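Local atomic coordinates of protein disulfide-isomerase A4 (Rattus norvegicus, PDB entry 3EC3), a protein that catalyses the rearrangement of disulfide bonds in proteins of the endoplasmic reticulum, this chain being its two noncatalytic thioredoxin-like b-type domains. Residues V28-F33 / V77-E82; E53-H58 / Y109-A114; S86-R91 / V159-K164; F166-F171 / A225-K230. The protein carries 1 engineered substitution. All blocks are in the same frame, centred on the assembly; numbering follows the deposited sequence.

Contact 1 of 4, residues V28-F33 / V77-E82; sequences VILGVF and VLMQPE
I29 and L78 run alongside each other on one face of an antiparallel strand pair, a case of how one register sorts side chains between the two faces of a sheet. CG1 of I29 meets CG of L78 at 4.0 Å, and the other branch of I29, CG2, lies beside L78 CD1. On the other face V28, L30, V77 and M79 are gathered, M79 being present as selenomethionine. Its chain leaves the backbone extended through chi2 and then bends at chi3 (-78°), which turns the terminal methyl back over the neighbouring strand: CE is 4.2 Å from V28 CG1 and 4.3 Å from L30 CD2. These are central strands of the first thioredoxin-like sheet, 28-32 and 75-79, with an angle of 158° between 28-32 and 77-79. The face with I29 looks toward F57 and V110, while the other is covered by helix 14-23, through F20 and L21 against V28, and by helix 63-69, through L69 against L30 and M79. Further along, V32 crosses V77, with the CG2 methyls 4.0 Å apart. The register is fixed by four backbone bonds: V28 and M79 exchange both N-H and C=O groups, as do L30 and V77, with V28 N 2.8 Å from M79 O. Between these two pairs, L78 CA directs its hydrogen at V28 O from 3.3 Å.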
loop_
_atom_site.group_PDB
_atom_site.type_symbol
_atom_site.label_atom_id
_atom_site.label_comp_id
_atom_site.label_asym_id
_atom_site.label_seq_id
_atom_site.Cartn_x
_atom_site.Cartn_y
_atom_site.Cartn_z
ATOM N N VAL A 28 2.921 -8.417 -1.397
ATOM C CA VAL A 28 3.281 -9.811 -1.524
ATOM C C VAL A 28 2.928 -10.501 -0.197
ATOM O O VAL A 28 3.525 -10.181 0.846
ATOM C CB VAL A 28 4.788 -9.941 -1.743
ATOM C CG1 VAL A 28 5.193 -11.433 -1.849
ATOM C CG2 VAL A 28 5.237 -9.089 -3.000
ATOM N N ILE A 29 1.988 -11.447 -0.259
ATOM C CA ILE A 29 1.533 -12.133 0.910
ATOM C C ILE A 29 2.017 -13.574 0.816
ATOM O O ILE A 29 1.671 -14.301 -0.139
ATOM C CB ILE A 29 -0.001 -12.085 1.014
ATOM C CG1 ILE A 29 -0.490 -10.616 0.989
ATOM C CG2 ILE A 29 -0.441 -12.748 2.283
ATOM C CD1 ILE A 29 -2.046 -10.527 0.758
ATOM N N LEU A 30 2.836 -13.961 1.787
ATOM C CA LEU A 30 3.528 -15.238 1.730
ATOM C C LEU A 30 3.362 -16.056 2.995
ATOM O O LEU A 30 3.937 -15.695 4.039
ATOM C CB LEU A 30 4.999 -15.012 1.505
ATOM C CG LEU A 30 5.755 -16.325 1.266
ATOM C CD1 LEU A 30 5.242 -17.114 0.098
ATOM C CD2 LEU A 30 7.248 -16.008 1.073
ATOM N N GLY A 31 2.703 -17.197 2.873
ATOM C CA GLY A 31 2.637 -18.168 3.988
ATOM C C GLY A 31 3.862 -19.071 3.955
ATOM O O GLY A 31 4.131 -19.725 2.927
ATOM N N VAL A 32 4.590 -19.171 5.068
ATOM C CA VAL A 32 5.807 -20.011 5.082
ATOM C C VAL A 32 5.579 -21.129 6.086
ATOM O O VAL A 32 5.564 -20.876 7.293
ATOM C CB VAL A 32 7.045 -19.190 5.522
ATOM C CG1 VAL A 32 8.347 -20.065 5.540
ATOM C CG2 VAL A 32 7.246 -17.913 4.610
ATOM N N PHE A 33 5.461 -22.349 5.596
ATOM C CA PHE A 33 4.982 -23.492 6.389
ATOM C C PHE A 33 5.828 -24.714 6.191
ATOM O O PHE A 33 6.660 -24.747 5.302
ATOM C CB PHE A 33 3.486 -23.718 6.110
ATOM C CG PHE A 33 2.647 -22.553 6.592
ATOM C CD1 PHE A 33 2.113 -21.641 5.670
ATOM C CD2 PHE A 33 2.494 -22.319 7.980
ATOM C CE1 PHE A 33 1.373 -20.530 6.110
ATOM C CE2 PHE A 33 1.776 -21.206 8.437
ATOM C CZ PHE A 33 1.216 -20.301 7.491
ATOM N N VAL A 77 4.070 -13.772 6.071
ATOM C CA VAL A 77 5.035 -12.708 5.846
ATOM C C VAL A 77 4.377 -11.807 4.798
ATOM O O VAL A 77 3.903 -12.301 3.779
ATOM C CB VAL A 77 6.372 -13.270 5.310
ATOM C CG1 VAL A 77 7.326 -12.134 4.991
ATOM C CG2 VAL A 77 6.999 -14.291 6.318
ATOM N N LEU A 78 4.344 -10.503 5.055
ATOM C CA LEU A 78 3.827 -9.546 4.087
ATOM C C LEU A 78 4.962 -8.597 3.761
ATOM O O LEU A 78 5.607 -8.028 4.695
ATOM C CB LEU A 78 2.668 -8.744 4.659
ATOM C CG LEU A 78 1.253 -9.276 4.352
ATOM C CD1 LEU A 78 0.994 -10.375 5.281
ATOM C CD2 LEU A 78 0.204 -8.120 4.551
HETATM N N MSE A 79 5.203 -8.421 2.469
HETATM C CA MSE A 79 6.256 -7.561 2.011
HETATM C C MSE A 79 5.726 -6.668 0.908
HETATM O O MSE A 79 4.760 -7.024 0.226
HETATM C CB MSE A 79 7.400 -8.412 1.484
HETATM C CG MSE A 79 8.047 -9.252 2.553
HETATM SE SE MSE A 79 9.400 -10.421 1.762
HETATM C CE MSE A 79 8.183 -11.768 1.047
ATOM N N GLN A 80 6.325 -5.494 0.740
ATOM C CA GLN A 80 5.919 -4.632 -0.366
ATOM C C GLN A 80 6.965 -4.728 -1.476
ATOM O O GLN A 80 8.127 -4.941 -1.188
ATOM C CB GLN A 80 5.825 -3.165 0.114
ATOM C CG GLN A 80 4.731 -2.940 1.121
ATOM C CD GLN A 80 3.323 -3.069 0.545
ATOM O OE1 GLN A 80 3.101 -2.985 -0.665
ATOM N NE2 GLN A 80 2.367 -3.274 1.422
ATOM N N PRO A 81 6.565 -4.469 -2.728
ATOM C CA PRO A 81 7.529 -4.362 -3.808
ATOM C C PRO A 81 8.555 -3.227 -3.482
ATOM O O PRO A 81 8.198 -2.316 -2.748
ATOM C CB PRO A 81 6.692 -3.917 -4.986
ATOM C CG PRO A 81 5.270 -4.150 -4.645
ATOM C CD PRO A 81 5.177 -4.209 -3.149
ATOM N N GLU A 82 9.766 -3.306 -4.026
ATOM C CA GLU A 82 10.826 -2.340 -3.770
ATOM C C GLU A 82 10.320 -0.908 -4.009
ATOM O O GLU A 82 10.689 0.014 -3.268
ATOM C CB GLU A 82 12.024 -2.543 -4.730
ATOM C CG GLU A 82 12.919 -3.773 -4.492
ATOM C CD GLU A 82 14.413 -3.598 -5.042
ATOM O OE1 GLU A 82 14.728 -2.639 -5.786
ATOM O OE2 GLU A 82 15.289 -4.435 -4.683
#

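Contact 2 of 4, residues E53-H58 / Y109-A114; sequences EDYKFH and YVVKHA
V110 sets its two methyls against two aromatic rings, Y55 and F57, and shows how the last helix of the first thioredoxin-like domain, helix 103-113, seats on the sheet through small aliphatic groups. CG1 stands over one face of the Y55 ring, 4.1 Å from its centroid and 6° off the normal, a nearly vertical CH-pi contact. The other branch, CG2, comes instead to the edge of the F57 ring, 4.3 Å from CE2. I29 of strand 28-32 touches all three of these side chains. One position on, V111 crosses the tyrosine at about a right angle near its outer end, with CG2 4.0 Å from Y55 OH. Y55 reaches this far because its CG stands anti to the carbonyl carbon (chi1 -56°), aiming the ring at the helix. With a serine in its place, V110 CG1 would probably lose the aromatic face it rests on, and a gap would open between the helix and the chain leading into strand 57-60. H113 N bonds back to Y109 O, and A114 follows, whose O accepts a bond from Q80 NE2. Its methyl meets the same tyrosine obliquely, CB lying 3.5 Å from Y55 CE2.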
loop_
_atom_site.group_PDB
_atom_site.type_symbol
_atom_site.label_atom_id
_atom_site.label_comp_id
_atom_site.label_asym_id
_atom_site.label_seq_id
_atom_site.Cartn_x
_atom_site.Cartn_y
_atom_site.Cartn_z
ATOM N N GLU A 53 -10.812 -12.464 -3.512
ATOM C CA GLU A 53 -11.234 -11.480 -4.518
ATOM C C GLU A 53 -10.448 -10.171 -4.353
ATOM O O GLU A 53 -10.319 -9.392 -5.308
ATOM C CB GLU A 53 -12.743 -11.225 -4.431
ATOM C CG GLU A 53 -13.585 -12.460 -4.752
ATOM C CD GLU A 53 -15.071 -12.166 -4.756
ATOM O OE1 GLU A 53 -15.475 -11.147 -5.367
ATOM O OE2 GLU A 53 -15.846 -12.959 -4.167
ATOM N N ASP A 54 -9.911 -9.947 -3.154
ATOM C CA ASP A 54 -9.234 -8.692 -2.826
ATOM C C ASP A 54 -7.692 -8.713 -2.817
ATOM O O ASP A 54 -7.067 -7.652 -2.953
ATOM C CB ASP A 54 -9.754 -8.131 -1.494
ATOM C CG ASP A 54 -11.267 -7.941 -1.487
ATOM O OD1 ASP A 54 -11.841 -7.568 -2.545
ATOM O OD2 ASP A 54 -11.870 -8.180 -0.418
ATOM N N TYR A 55 -7.099 -9.897 -2.656
ATOM C CA TYR A 55 -5.624 -10.045 -2.617
ATOM C C TYR A 55 -5.160 -11.300 -3.327
ATOM O O TYR A 55 -5.921 -12.255 -3.465
ATOM C CB TYR A 55 -5.123 -10.117 -1.171
ATOM C CG TYR A 55 -5.522 -8.952 -0.316
ATOM C CD1 TYR A 55 -6.681 -9.009 0.462
ATOM C CD2 TYR A 55 -4.746 -7.785 -0.277
ATOM C CE1 TYR A 55 -7.061 -7.957 1.253
ATOM C CE2 TYR A 55 -5.131 -6.709 0.516
ATOM C CZ TYR A 55 -6.290 -6.814 1.281
ATOM O OH TYR A 55 -6.681 -5.774 2.083
ATOM N N LYS A 56 -3.893 -11.315 -3.747
ATOM C CA LYS A 56 -3.259 -12.544 -4.243
ATOM C C LYS A 56 -2.458 -13.136 -3.081
ATOM O O LYS A 56 -1.708 -12.395 -2.408
ATOM C CB LYS A 56 -2.250 -12.234 -5.364
ATOM C CG LYS A 56 -2.827 -11.624 -6.670
ATOM C CD LYS A 56 -3.262 -12.708 -7.601
ATOM C CE LYS A 56 -4.774 -12.807 -7.640
ATOM N NZ LYS A 56 -5.245 -13.733 -8.721
ATOM N N PHE A 57 -2.552 -14.454 -2.904
ATOM C CA PHE A 57 -1.843 -15.164 -1.827
ATOM C C PHE A 57 -0.850 -16.207 -2.354
ATOM O O PHE A 57 -1.157 -16.930 -3.350
ATOM C CB PHE A 57 -2.907 -15.863 -0.965
ATOM C CG PHE A 57 -3.763 -14.905 -0.186
ATOM C CD1 PHE A 57 -4.893 -14.332 -0.764
ATOM C CD2 PHE A 57 -3.444 -14.579 1.134
ATOM C CE1 PHE A 57 -5.691 -13.440 -0.042
ATOM C CE2 PHE A 57 -4.254 -13.712 1.877
ATOM C CZ PHE A 57 -5.379 -13.123 1.269
ATOM N N HIS A 58 0.314 -16.324 -1.703
ATOM C CA HIS A 58 1.287 -17.324 -2.082
ATOM C C HIS A 58 1.687 -18.086 -0.826
ATOM O O HIS A 58 1.419 -17.602 0.299
ATOM C CB HIS A 58 2.516 -16.682 -2.694
ATOM C CG HIS A 58 2.190 -15.815 -3.871
ATOM N ND1 HIS A 58 2.193 -16.289 -5.161
ATOM C CD2 HIS A 58 1.754 -14.530 -3.936
ATOM C CE1 HIS A 58 1.826 -15.314 -5.987
ATOM N NE2 HIS A 58 1.563 -14.231 -5.267
ATOM N N TYR A 109 -4.741 -9.308 10.058
ATOM C CA TYR A 109 -3.334 -8.875 9.898
ATOM C C TYR A 109 -3.035 -8.469 8.440
ATOM O O TYR A 109 -2.322 -7.473 8.182
ATOM C CB TYR A 109 -2.393 -10.005 10.310
ATOM C CG TYR A 109 -0.940 -9.632 10.497
ATOM C CD1 TYR A 109 -0.027 -9.816 9.478
ATOM C CD2 TYR A 109 -0.485 -9.121 11.713
ATOM C CE1 TYR A 109 1.315 -9.507 9.647
ATOM C CE2 TYR A 109 0.843 -8.801 11.899
ATOM C CZ TYR A 109 1.736 -8.999 10.852
ATOM O OH TYR A 109 3.055 -8.676 11.016
ATOM N N VAL A 110 -3.553 -9.251 7.495
ATOM C CA VAL A 110 -3.409 -8.947 6.058
ATOM C C VAL A 110 -4.061 -7.603 5.737
ATOM O O VAL A 110 -3.464 -6.765 5.108
ATOM C CB VAL A 110 -4.029 -10.076 5.179
ATOM C CG1 VAL A 110 -4.073 -9.642 3.734
ATOM C CG2 VAL A 110 -3.222 -11.374 5.338
ATOM N N VAL A 111 -5.295 -7.391 6.194
ATOM C CA VAL A 111 -5.978 -6.118 5.901
ATOM C C VAL A 111 -5.199 -4.959 6.544
ATOM O O VAL A 111 -4.867 -3.994 5.867
ATOM C CB VAL A 111 -7.495 -6.142 6.289
ATOM C CG1 VAL A 111 -8.155 -4.748 6.108
ATOM C CG2 VAL A 111 -8.250 -7.187 5.443
ATOM N N LYS A 112 -4.846 -5.114 7.807
ATOM C CA LYS A 112 -4.084 -4.123 8.539
ATOM C C LYS A 112 -2.820 -3.713 7.802
ATOM O O LYS A 112 -2.562 -2.509 7.635
ATOM C CB LYS A 112 -3.745 -4.645 9.942
ATOM C CG LYS A 112 -2.870 -3.681 10.757
ATOM C CD LYS A 112 -2.844 -4.043 12.212
ATOM C CE LYS A 112 -1.924 -3.112 12.999
ATOM N NZ LYS A 112 -1.756 -3.616 14.416
ATOM N N HIS A 113 -2.044 -4.698 7.341
ATOM C CA HIS A 113 -0.708 -4.450 6.794
ATOM C C HIS A 113 -0.538 -4.467 5.277
ATOM O O HIS A 113 0.570 -4.400 4.779
ATOM C CB HIS A 113 0.316 -5.405 7.425
ATOM C CG HIS A 113 0.579 -5.096 8.859
ATOM N ND1 HIS A 113 0.189 -5.925 9.886
ATOM C CD2 HIS A 113 1.129 -4.002 9.441
ATOM C CE1 HIS A 113 0.514 -5.371 11.042
ATOM N NE2 HIS A 113 1.094 -4.210 10.796
ATOM N N ALA A 114 -1.626 -4.477 4.538
ATOM C CA ALA A 114 -1.485 -4.585 3.099
ATOM C C ALA A 114 -1.125 -3.277 2.401
ATOM O O ALA A 114 -0.723 -3.333 1.246
ATOM C CB ALA A 114 -2.742 -5.161 2.489
#

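Contact 3 of 4, residues S86-R91 / V159-K164; sequences SKYEPR and VLEVAK
The chain from S86 to E89 folds into a type I beta turn that faces L160, E161 and K164 toward the C-terminal part of helix 149-163, the CA atoms of Y88 and K164 being 7.2 Å apart. The turn belongs to the connection between strands 75-79 and 93-96 of the first thioredoxin-like domain and the helix to the second, so this surface contact bridges the two domains. Y88 carries most of it. Its hydroxyl donates to E161 OE2 at 2.7 Å, reaching the oxygen on the syn side and 22° out of the carboxylate plane, with ring and carboxylate turned 60° to each other. The aliphatic chain of K164 passes over the ring face, CD standing 3.8 Å from the centroid in a CH-pi contact. Beyond CD the lysine bends at chi4 (54°), which helps bring NZ to the carbonyl oxygen of E161, 3.1 Å away and on a lone pair in the carbonyl plane. A long salt bridge, K87 NZ to E161 OE2 at 3.8 Å, adds a second partner; K87 is by similarity an acetylation site but is unmodified here. An alanine at E161 is likely to leave the Y88 hydroxyl and the K87 charge without their shared mate and the ring freer to turn. Within the turn, S86 OG accepts from Y88 N in an ST turn and donates at 2.6 Å to E89 OE1, which receives it on its anti lone pair. S86 CB also packs on L160 CD2 at 3.7 Å.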
loop_
_atom_site.group_PDB
_atom_site.type_symbol
_atom_site.label_atom_id
_atom_site.label_comp_id
_atom_site.label_asym_id
_atom_site.label_seq_id
_atom_site.Cartn_x
_atom_site.Cartn_y
_atom_site.Cartn_z
ATOM N N SER A 86 10.292 1.930 2.211
ATOM C CA SER A 86 10.791 3.243 2.650
ATOM C C SER A 86 11.661 3.058 3.867
ATOM O O SER A 86 11.617 1.994 4.522
ATOM C CB SER A 86 9.674 4.242 2.999
ATOM O OG SER A 86 9.125 3.950 4.300
ATOM N N LYS A 87 12.423 4.098 4.184
ATOM C CA LYS A 87 13.259 4.070 5.417
ATOM C C LYS A 87 12.454 3.928 6.703
ATOM O O LYS A 87 13.021 3.604 7.767
ATOM C CB LYS A 87 14.060 5.380 5.534
ATOM C CG LYS A 87 14.662 5.826 4.285
ATOM C CD LYS A 87 15.348 7.203 4.465
ATOM C CE LYS A 87 14.374 8.352 4.718
ATOM N NZ LYS A 87 15.058 9.652 4.366
ATOM N N TYR A 88 11.162 4.211 6.647
ATOM C CA TYR A 88 10.323 4.167 7.869
ATOM C C TYR A 88 9.548 2.886 8.124
ATOM O O TYR A 88 8.848 2.768 9.153
ATOM C CB TYR A 88 9.360 5.341 7.854
ATOM C CG TYR A 88 10.117 6.619 7.683
ATOM C CD1 TYR A 88 9.915 7.425 6.585
ATOM C CD2 TYR A 88 11.090 7.004 8.627
ATOM C CE1 TYR A 88 10.637 8.622 6.441
ATOM C CE2 TYR A 88 11.799 8.164 8.471
ATOM C CZ TYR A 88 11.572 8.958 7.391
ATOM O OH TYR A 88 12.285 10.136 7.269
ATOM N N GLU A 89 9.678 1.919 7.228
ATOM C CA GLU A 89 8.878 0.703 7.290
ATOM C C GLU A 89 9.770 -0.511 7.248
ATOM O O GLU A 89 10.732 -0.538 6.483
ATOM C CB GLU A 89 7.890 0.664 6.077
ATOM C CG GLU A 89 6.938 1.854 6.013
ATOM C CD GLU A 89 6.347 1.998 4.611
ATOM O OE1 GLU A 89 6.896 2.773 3.784
ATOM O OE2 GLU A 89 5.367 1.264 4.330
ATOM N N PRO A 90 9.459 -1.549 8.045
ATOM C CA PRO A 90 10.261 -2.783 7.954
ATOM C C PRO A 90 10.057 -3.415 6.580
ATOM O O PRO A 90 8.986 -3.197 5.960
ATOM C CB PRO A 90 9.672 -3.678 9.064
ATOM C CG PRO A 90 8.306 -3.114 9.341
ATOM C CD PRO A 90 8.331 -1.659 8.990
ATOM N N ARG A 91 11.043 -4.158 6.069
ATOM C CA ARG A 91 10.863 -4.850 4.814
ATOM C C ARG A 91 9.829 -5.960 4.906
ATOM O O ARG A 91 9.268 -6.383 3.889
ATOM C CB ARG A 91 12.184 -5.433 4.320
ATOM C CG ARG A 91 13.235 -4.355 4.044
ATOM C CD ARG A 91 13.207 -3.989 2.609
ATOM N NE ARG A 91 14.181 -2.966 2.247
ATOM C CZ ARG A 91 15.343 -3.211 1.642
ATOM N NH1 ARG A 91 15.688 -4.464 1.337
ATOM N NH2 ARG A 91 16.171 -2.200 1.347
ATOM N N VAL A 159 6.235 12.978 0.120
ATOM C CA VAL A 159 4.983 12.491 0.708
ATOM C C VAL A 159 5.242 11.591 1.929
ATOM O O VAL A 159 4.595 11.734 2.980
ATOM C CB VAL A 159 4.098 11.764 -0.338
ATOM C CG1 VAL A 159 2.678 11.450 0.285
ATOM C CG2 VAL A 159 3.970 12.641 -1.589
ATOM N N LEU A 160 6.222 10.704 1.814
ATOM C CA LEU A 160 6.566 9.790 2.910
ATOM C C LEU A 160 6.991 10.529 4.189
ATOM O O LEU A 160 6.651 10.138 5.336
ATOM C CB LEU A 160 7.730 8.926 2.449
ATOM C CG LEU A 160 7.403 7.683 1.592
ATOM C CD1 LEU A 160 8.672 7.198 0.878
ATOM C CD2 LEU A 160 6.839 6.578 2.505
ATOM N N GLU A 161 7.719 11.612 3.987
ATOM C CA GLU A 161 8.066 12.511 5.113
ATOM C C GLU A 161 6.872 13.021 5.938
ATOM O O GLU A 161 7.006 13.193 7.155
ATOM C CB GLU A 161 8.963 13.651 4.636
ATOM C CG GLU A 161 10.310 13.144 4.122
ATOM C CD GLU A 161 11.162 12.509 5.226
ATOM O OE1 GLU A 161 11.286 13.098 6.320
ATOM O OE2 GLU A 161 11.729 11.434 5.012
ATOM N N VAL A 162 5.727 13.263 5.300
ATOM C CA VAL A 162 4.539 13.695 6.017
ATOM C C VAL A 162 3.758 12.486 6.510
ATOM O O VAL A 162 3.307 12.420 7.671
ATOM C CB VAL A 162 3.658 14.622 5.116
ATOM C CG1 VAL A 162 2.440 15.159 5.881
ATOM C CG2 VAL A 162 4.495 15.853 4.622
ATOM N N ALA A 163 3.573 11.516 5.615
ATOM C CA ALA A 163 2.832 10.305 5.951
ATOM C C ALA A 163 3.258 9.682 7.265
ATOM O O ALA A 163 2.406 9.222 8.041
ATOM C CB ALA A 163 2.930 9.263 4.754
ATOM N N LYS A 164 4.559 9.636 7.550
ATOM C CA LYS A 164 5.030 8.917 8.752
ATOM C C LYS A 164 4.576 9.603 10.026
ATOM O O LYS A 164 4.580 8.986 11.090
ATOM C CB LYS A 164 6.547 8.832 8.784
ATOM C CG LYS A 164 7.211 10.171 8.919
ATOM C CD LYS A 164 8.576 9.994 9.574
ATOM C CE LYS A 164 9.494 11.160 9.195
ATOM N NZ LYS A 164 8.832 12.438 9.515
#

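Contact 4 of 4, residues F166-F171 / A225-K230; sequences FPEYTF and AFKKGK
K227 brings its ammonium group between a carboxylate and a phenol, illustrating how one lysine can join a helix end to a turn. NZ donates to E168 OE2 at 2.7 Å, a salt bridge that meets the oxygen on its anti side and 24° out of the carboxylate plane, and also to Y169 OH at 3.0 Å. The lysine leaves the helix with CG anti to the backbone N (chi1 180°) and stays extended until it bends at chi3 and chi4, so that its CB and CG run past the tyrosine oxygen before NZ turns in. CE meanwhile comes to the edge of the F166 ring, 4.2 Å from CE2. F226 points its own edge at the face of Y169 in a T-shaped pair with planes at 76°, F226 CE1 being 3.9 Å from Y169 CZ. In the next shell, E168 CG lies over the centre of one Y169 face, and the type I turn from F166 to Y169 holds the acidic and aromatic groups together. A Schellman motif at G229 ends the helix just beyond K227. In the second thioredoxin-like domain, the contact thus ties helix 216-227, whose V223 touches F166 and Y169, to the start of strand 170-175, which pairs with strand 135-140 and packs F171 against helix 149-163.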
loop_
_atom_site.group_PDB
_atom_site.type_symbol
_atom_site.label_atom_id
_atom_site.label_comp_id
_atom_site.label_asym_id
_atom_site.label_seq_id
_atom_site.Cartn_x
_atom_site.Cartn_y
_atom_site.Cartn_z
ATOM N N PHE A 166 1.539 11.131 10.366
ATOM C CA PHE A 166 0.082 11.059 10.457
ATOM C C PHE A 166 -0.427 9.645 10.205
ATOM O O PHE A 166 -1.142 9.408 9.213
ATOM C CB PHE A 166 -0.578 12.045 9.497
ATOM C CG PHE A 166 -0.247 13.507 9.811
ATOM C CD1 PHE A 166 0.862 14.135 9.228
ATOM C CD2 PHE A 166 -1.052 14.234 10.674
ATOM C CE1 PHE A 166 1.172 15.484 9.536
ATOM C CE2 PHE A 166 -0.771 15.592 10.980
ATOM C CZ PHE A 166 0.347 16.210 10.411
ATOM N N PRO A 167 -0.053 8.706 11.083
ATOM C CA PRO A 167 -0.477 7.340 10.827
ATOM C C PRO A 167 -1.990 7.178 10.829
ATOM O O PRO A 167 -2.504 6.154 10.382
ATOM C CB PRO A 167 0.163 6.566 11.982
ATOM C CG PRO A 167 0.315 7.605 13.108
ATOM C CD PRO A 167 0.760 8.801 12.322
ATOM N N GLU A 168 -2.696 8.169 11.372
ATOM C CA GLU A 168 -4.152 8.130 11.454
ATOM C C GLU A 168 -4.842 8.387 10.096
ATOM O O GLU A 168 -6.069 8.140 9.950
ATOM C CB GLU A 168 -4.631 9.166 12.471
ATOM C CG GLU A 168 -4.328 10.613 12.048
ATOM C CD GLU A 168 -3.012 11.148 12.625
ATOM O OE1 GLU A 168 -2.110 10.338 12.955
ATOM O OE2 GLU A 168 -2.895 12.380 12.785
ATOM N N TYR A 169 -4.066 8.856 9.098
ATOM C CA TYR A 169 -4.589 9.031 7.737
ATOM C C TYR A 169 -3.827 8.109 6.778
ATOM O O TYR A 169 -2.674 7.780 7.041
ATOM C CB TYR A 169 -4.401 10.488 7.267
ATOM C CG TYR A 169 -4.955 11.504 8.253
ATOM C CD1 TYR A 169 -6.173 11.270 8.912
ATOM C CD2 TYR A 169 -4.270 12.696 8.516
ATOM C CE1 TYR A 169 -6.715 12.204 9.831
ATOM C CE2 TYR A 169 -4.801 13.645 9.431
ATOM C CZ TYR A 169 -6.005 13.392 10.075
ATOM O OH TYR A 169 -6.496 14.322 10.966
ATOM N N THR A 170 -4.487 7.719 5.694
ATOM C CA THR A 170 -3.854 6.943 4.589
ATOM C C THR A 170 -3.342 7.969 3.556
ATOM O O THR A 170 -4.019 8.964 3.301
ATOM C CB THR A 170 -4.875 6.015 3.955
ATOM O OG1 THR A 170 -5.514 5.221 4.993
ATOM C CG2 THR A 170 -4.228 5.114 2.888
ATOM N N PHE A 171 -2.124 7.774 3.035
ATOM C CA PHE A 171 -1.541 8.691 2.029
ATOM C C PHE A 171 -1.275 7.847 0.795
ATOM O O PHE A 171 -0.941 6.641 0.906
ATOM C CB PHE A 171 -0.215 9.253 2.500
ATOM C CG PHE A 171 -0.298 10.283 3.634
ATOM C CD1 PHE A 171 -0.664 9.934 4.919
ATOM C CD2 PHE A 171 0.064 11.611 3.390
ATOM C CE1 PHE A 171 -0.700 10.889 5.951
ATOM C CE2 PHE A 171 0.027 12.584 4.419
ATOM C CZ PHE A 171 -0.359 12.222 5.695
ATOM N N ALA A 225 -4.033 21.577 8.758
ATOM C CA ALA A 225 -5.196 22.481 8.677
ATOM C C ALA A 225 -6.478 21.649 8.566
ATOM O O ALA A 225 -7.512 21.982 9.193
ATOM C CB ALA A 225 -5.056 23.451 7.525
ATOM N N PHE A 226 -6.385 20.547 7.818
ATOM C CA PHE A 226 -7.465 19.568 7.728
ATOM C C PHE A 226 -7.838 19.003 9.098
ATOM O O PHE A 226 -9.009 18.979 9.457
ATOM C CB PHE A 226 -7.113 18.404 6.796
ATOM C CG PHE A 226 -8.086 17.230 6.909
ATOM C CD1 PHE A 226 -7.751 16.091 7.643
ATOM C CD2 PHE A 226 -9.343 17.293 6.303
ATOM C CE1 PHE A 226 -8.642 15.029 7.747
ATOM C CE2 PHE A 226 -10.259 16.240 6.413
ATOM C CZ PHE A 226 -9.915 15.109 7.130
ATOM N N LYS A 227 -6.826 18.547 9.836
ATOM C CA LYS A 227 -6.977 17.919 11.147
ATOM C C LYS A 227 -7.685 18.849 12.104
ATOM O O LYS A 227 -8.555 18.429 12.894
ATOM C CB LYS A 227 -5.593 17.622 11.718
ATOM C CG LYS A 227 -5.581 16.964 13.095
ATOM C CD LYS A 227 -4.129 16.728 13.487
ATOM C CE LYS A 227 -3.819 15.287 13.863
ATOM N NZ LYS A 227 -4.734 14.215 13.334
ATOM N N LYS A 228 -7.276 20.111 12.033
ATOM C CA LYS A 228 -7.753 21.169 12.922
ATOM C C LYS A 228 -9.088 21.760 12.475
ATOM O O LYS A 228 -9.611 22.672 13.126
ATOM C CB LYS A 228 -6.691 22.261 13.017
ATOM C CG LYS A 228 -5.527 21.924 13.934
ATOM C CD LYS A 228 -4.584 23.124 14.066
ATOM C CE LYS A 228 -3.117 22.692 13.985
ATOM N NZ LYS A 228 -2.264 23.684 13.230
ATOM N N GLY A 229 -9.636 21.231 11.378
ATOM C CA GLY A 229 -10.921 21.679 10.847
ATOM C C GLY A 229 -10.890 23.074 10.250
ATOM O O GLY A 229 -11.884 23.786 10.320
ATOM N N LYS A 230 -9.759 23.466 9.661
ATOM C CA LYS A 230 -9.571 24.841 9.172
ATOM C C LYS A 230 -9.778 24.993 7.663
ATOM O O LYS A 230 -9.626 26.097 7.121
ATOM C CB LYS A 230 -8.195 25.369 9.582
ATOM C CG LYS A 230 -8.110 25.784 11.031
ATOM C CD LYS A 230 -6.685 25.717 11.571
ATOM C CE LYS A 230 -5.739 26.708 10.890
ATOM N NZ LYS A 230 -4.611 27.073 11.804
#

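In the fold
From the N terminus, contact 1 first closes a loop, joining strand 28-32 to strand 75-79 in the first thioredoxin-like sheet. Contact 2 opens within that loop, at the chain entering strand 57-60, and closes beyond it at helix 103-113, so the two cross; they also meet, since strands 28-32 and 57-60 are neighbours. Contact 3 begins after contact 1 has closed but before contact 2 has, crosses the latter, and spans the interdomain junction to helix 149-163. Contact 4 follows all three in series, joining strand 170-175 to helix 216-227 in the second domain. F171 packs on helix 149-163, linking contacts 3 and 4, while contacts 1 and 4 lie about 29 Å apart between centres.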